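Local coordinates for protein polyhomeotic (Drosophila melanogaster, PDB 1KW4) that helps maintain the repressed state of homeotic genes as a Polycomb group component of PRC1, represented here by its polymer-forming SAM domain, at residues N24-L29 against D34-F39. The protein carries 1 engineered substitution. Numbering follows the deposited sequence.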
loop_
_atom_site.group_PDB
_atom_site.type_symbol
_atom_site.label_atom_id
_atom_site.label_comp_id
_atom_site.label_asym_id
_atom_site.label_seq_id
_atom_site.Cartn_x
_atom_site.Cartn_y
_atom_site.Cartn_z
ATOM N N ASN A 24 -6.159 2.583 -5.571
ATOM C CA ASN A 24 -7.376 3.180 -5.030
ATOM C C ASN A 24 -7.410 3.040 -3.504
ATOM O O ASN A 24 -7.898 3.928 -2.796
ATOM C CB ASN A 24 -8.609 2.531 -5.669
ATOM C CG ASN A 24 -8.889 3.073 -7.064
ATOM O OD1 ASN A 24 -9.116 4.271 -7.235
ATOM N ND2 ASN A 24 -8.870 2.198 -8.062
ATOM N N PHE A 25 -6.884 1.925 -3.009
ATOM C CA PHE A 25 -6.803 1.661 -1.573
ATOM C C PHE A 25 -5.902 2.721 -0.919
ATOM O O PHE A 25 -6.252 3.301 0.114
ATOM C CB PHE A 25 -6.235 0.249 -1.352
ATOM C CG PHE A 25 -5.838 -0.047 0.075
ATOM C CD1 PHE A 25 -6.802 -0.235 1.062
ATOM C CD2 PHE A 25 -4.493 -0.177 0.418
ATOM C CE1 PHE A 25 -6.433 -0.549 2.371
ATOM C CE2 PHE A 25 -4.111 -0.492 1.726
ATOM C CZ PHE A 25 -5.088 -0.680 2.704
ATOM N N ILE A 26 -4.751 2.982 -1.534
ATOM C CA ILE A 26 -3.807 3.975 -1.015
ATOM C C ILE A 26 -4.412 5.386 -1.084
ATOM O O ILE A 26 -4.277 6.178 -0.146
ATOM C CB ILE A 26 -2.462 3.920 -1.810
ATOM C CG1 ILE A 26 -1.785 2.555 -1.601
ATOM C CG2 ILE A 26 -1.526 5.044 -1.370
ATOM C CD1 ILE A 26 -1.473 2.211 -0.129
ATOM N N ARG A 27 -5.094 5.693 -2.185
ATOM C CA ARG A 27 -5.716 7.003 -2.370
ATOM C C ARG A 27 -6.687 7.361 -1.246
ATOM O O ARG A 27 -6.794 8.529 -0.856
ATOM C CB ARG A 27 -6.471 7.048 -3.706
ATOM C CG ARG A 27 -7.291 8.321 -3.928
ATOM C CD ARG A 27 -6.405 9.535 -4.149
ATOM N NE ARG A 27 -7.185 10.755 -4.372
ATOM C CZ ARG A 27 -7.842 11.415 -3.419
ATOM N NH1 ARG A 27 -7.818 10.981 -2.165
ATOM N NH2 ARG A 27 -8.520 12.516 -3.722
ATOM N N GLU A 28 -7.382 6.356 -0.722
ATOM C CA GLU A 28 -8.369 6.568 0.331
ATOM C C GLU A 28 -7.858 6.492 1.770
ATOM O O GLU A 28 -8.615 6.747 2.708
ATOM C CB GLU A 28 -9.529 5.590 0.138
ATOM C CG GLU A 28 -10.193 5.728 -1.223
ATOM C CD GLU A 28 -11.281 4.701 -1.460
ATOM O OE1 GLU A 28 -10.981 3.487 -1.399
ATOM O OE2 GLU A 28 -12.436 5.110 -1.710
ATOM N N LEU A 29 -6.588 6.141 1.951
ATOM C CA LEU A 29 -6.004 6.073 3.292
ATOM C C LEU A 29 -5.566 7.470 3.717
ATOM O O LEU A 29 -4.773 8.114 3.036
ATOM C CB LEU A 29 -4.792 5.136 3.322
ATOM C CG LEU A 29 -5.024 3.678 3.712
ATOM C CD1 LEU A 29 -3.689 2.941 3.742
ATOM C CD2 LEU A 29 -5.692 3.612 5.080
ATOM N N ASP A 34 -0.358 11.233 -1.503
ATOM C CA ASP A 34 0.810 11.664 -2.270
ATOM C C ASP A 34 1.654 10.504 -2.794
ATOM O O ASP A 34 2.577 10.716 -3.581
ATOM C CB ASP A 34 1.717 12.570 -1.430
ATOM C CG ASP A 34 1.023 13.834 -0.970
ATOM O OD1 ASP A 34 0.330 14.470 -1.792
ATOM O OD2 ASP A 34 1.183 14.199 0.215
ATOM N N TYR A 35 1.336 9.286 -2.369
ATOM C CA TYR A 35 2.106 8.116 -2.787
ATOM C C TYR A 35 1.418 7.214 -3.819
ATOM O O TYR A 35 1.958 6.175 -4.201
ATOM C CB TYR A 35 2.488 7.302 -1.543
ATOM C CG TYR A 35 3.341 8.083 -0.559
ATOM C CD1 TYR A 35 4.685 8.343 -0.825
ATOM C CD2 TYR A 35 2.795 8.586 0.623
ATOM C CE1 TYR A 35 5.470 9.086 0.064
ATOM C CE2 TYR A 35 3.570 9.332 1.519
ATOM C CZ TYR A 35 4.906 9.576 1.232
ATOM O OH TYR A 35 5.679 10.306 2.108
ATOM N N VAL A 36 0.243 7.621 -4.287
ATOM C CA VAL A 36 -0.488 6.825 -5.270
ATOM C C VAL A 36 0.340 6.537 -6.528
ATOM O O VAL A 36 0.399 5.398 -6.987
ATOM C CB VAL A 36 -1.818 7.519 -5.682
ATOM C CG1 VAL A 36 -2.444 6.799 -6.869
ATOM C CG2 VAL A 36 -2.791 7.511 -4.512
ATOM N N ASP A 37 0.983 7.556 -7.088
ATOM C CA ASP A 37 1.778 7.334 -8.295
ATOM C C ASP A 37 2.961 6.392 -8.078
ATOM O O ASP A 37 3.344 5.660 -8.991
ATOM C CB ASP A 37 2.274 8.665 -8.872
ATOM C CG ASP A 37 1.145 9.514 -9.429
ATOM O OD1 ASP A 37 0.076 8.951 -9.753
ATOM O OD2 ASP A 37 1.330 10.746 -9.554
ATOM N N ASP A 38 3.540 6.411 -6.881
ATOM C CA ASP A 38 4.669 5.535 -6.575
ATOM C C ASP A 38 4.232 4.071 -6.581
ATOM O O ASP A 38 4.949 3.207 -7.092
ATOM C CB ASP A 38 5.277 5.885 -5.215
ATOM C CG ASP A 38 5.859 7.283 -5.182
ATOM O OD1 ASP A 38 6.585 7.643 -6.134
ATOM O OD2 ASP A 38 5.597 8.017 -4.205
ATOM N N PHE A 39 3.062 3.787 -6.013
ATOM C CA PHE A 39 2.566 2.413 -5.995
ATOM C C PHE A 39 2.294 1.921 -7.416
ATOM O O PHE A 39 2.585 0.768 -7.753
ATOM C CB PHE A 39 1.292 2.299 -5.138
ATOM C CG PHE A 39 1.570 2.125 -3.670
ATOM C CD1 PHE A 39 1.918 3.214 -2.873
ATOM C CD2 PHE A 39 1.553 0.856 -3.098
ATOM C CE1 PHE A 39 2.249 3.039 -1.528
ATOM C CE2 PHE A 39 1.885 0.668 -1.755
ATOM C CZ PHE A 39 2.235 1.760 -0.969
#
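Arg27 and Val36 bring the backbones closest, their CA atoms 6.0 Å apart, where the end of helix 19-27 passes the start of helix 36-41. Ile26 is directed toward the second segment, and its side chain crosses that of Phe39 at about a right angle: CG1 sits 3.8 Å from the centroid of the Phe39 ring, 4° off the ring normal, a CH-pi contact over the face. Chi1 of -64° sets CG1 there, and the turn at chi2 carries CD1 toward the far end, 3.8 Å from Phe39 CZ. The other branch, CG2, meets Val36 CG2 at 4.2 Å, so beta-branched isoleucine serves two neighbours. Nearer the surface, Val36 presses CG2 against the helix backbone, 3.7 Å from Arg27 CA; valine is short enough for this close approach, while the aliphatic part of Arg27 flanks the methyl and carries its guanidinium outward. Phe39 also touches Val22, Met61 and Met63, and Ile26 reaches Ile71 of helix 65-78, which joins this pair to the core of the five-helix SAM fold. Replacing Phe39 by alanine would probably take away the face that Ile26 lies on and open a gap between the helices. Cohesion here therefore rests on shape and apolar burial.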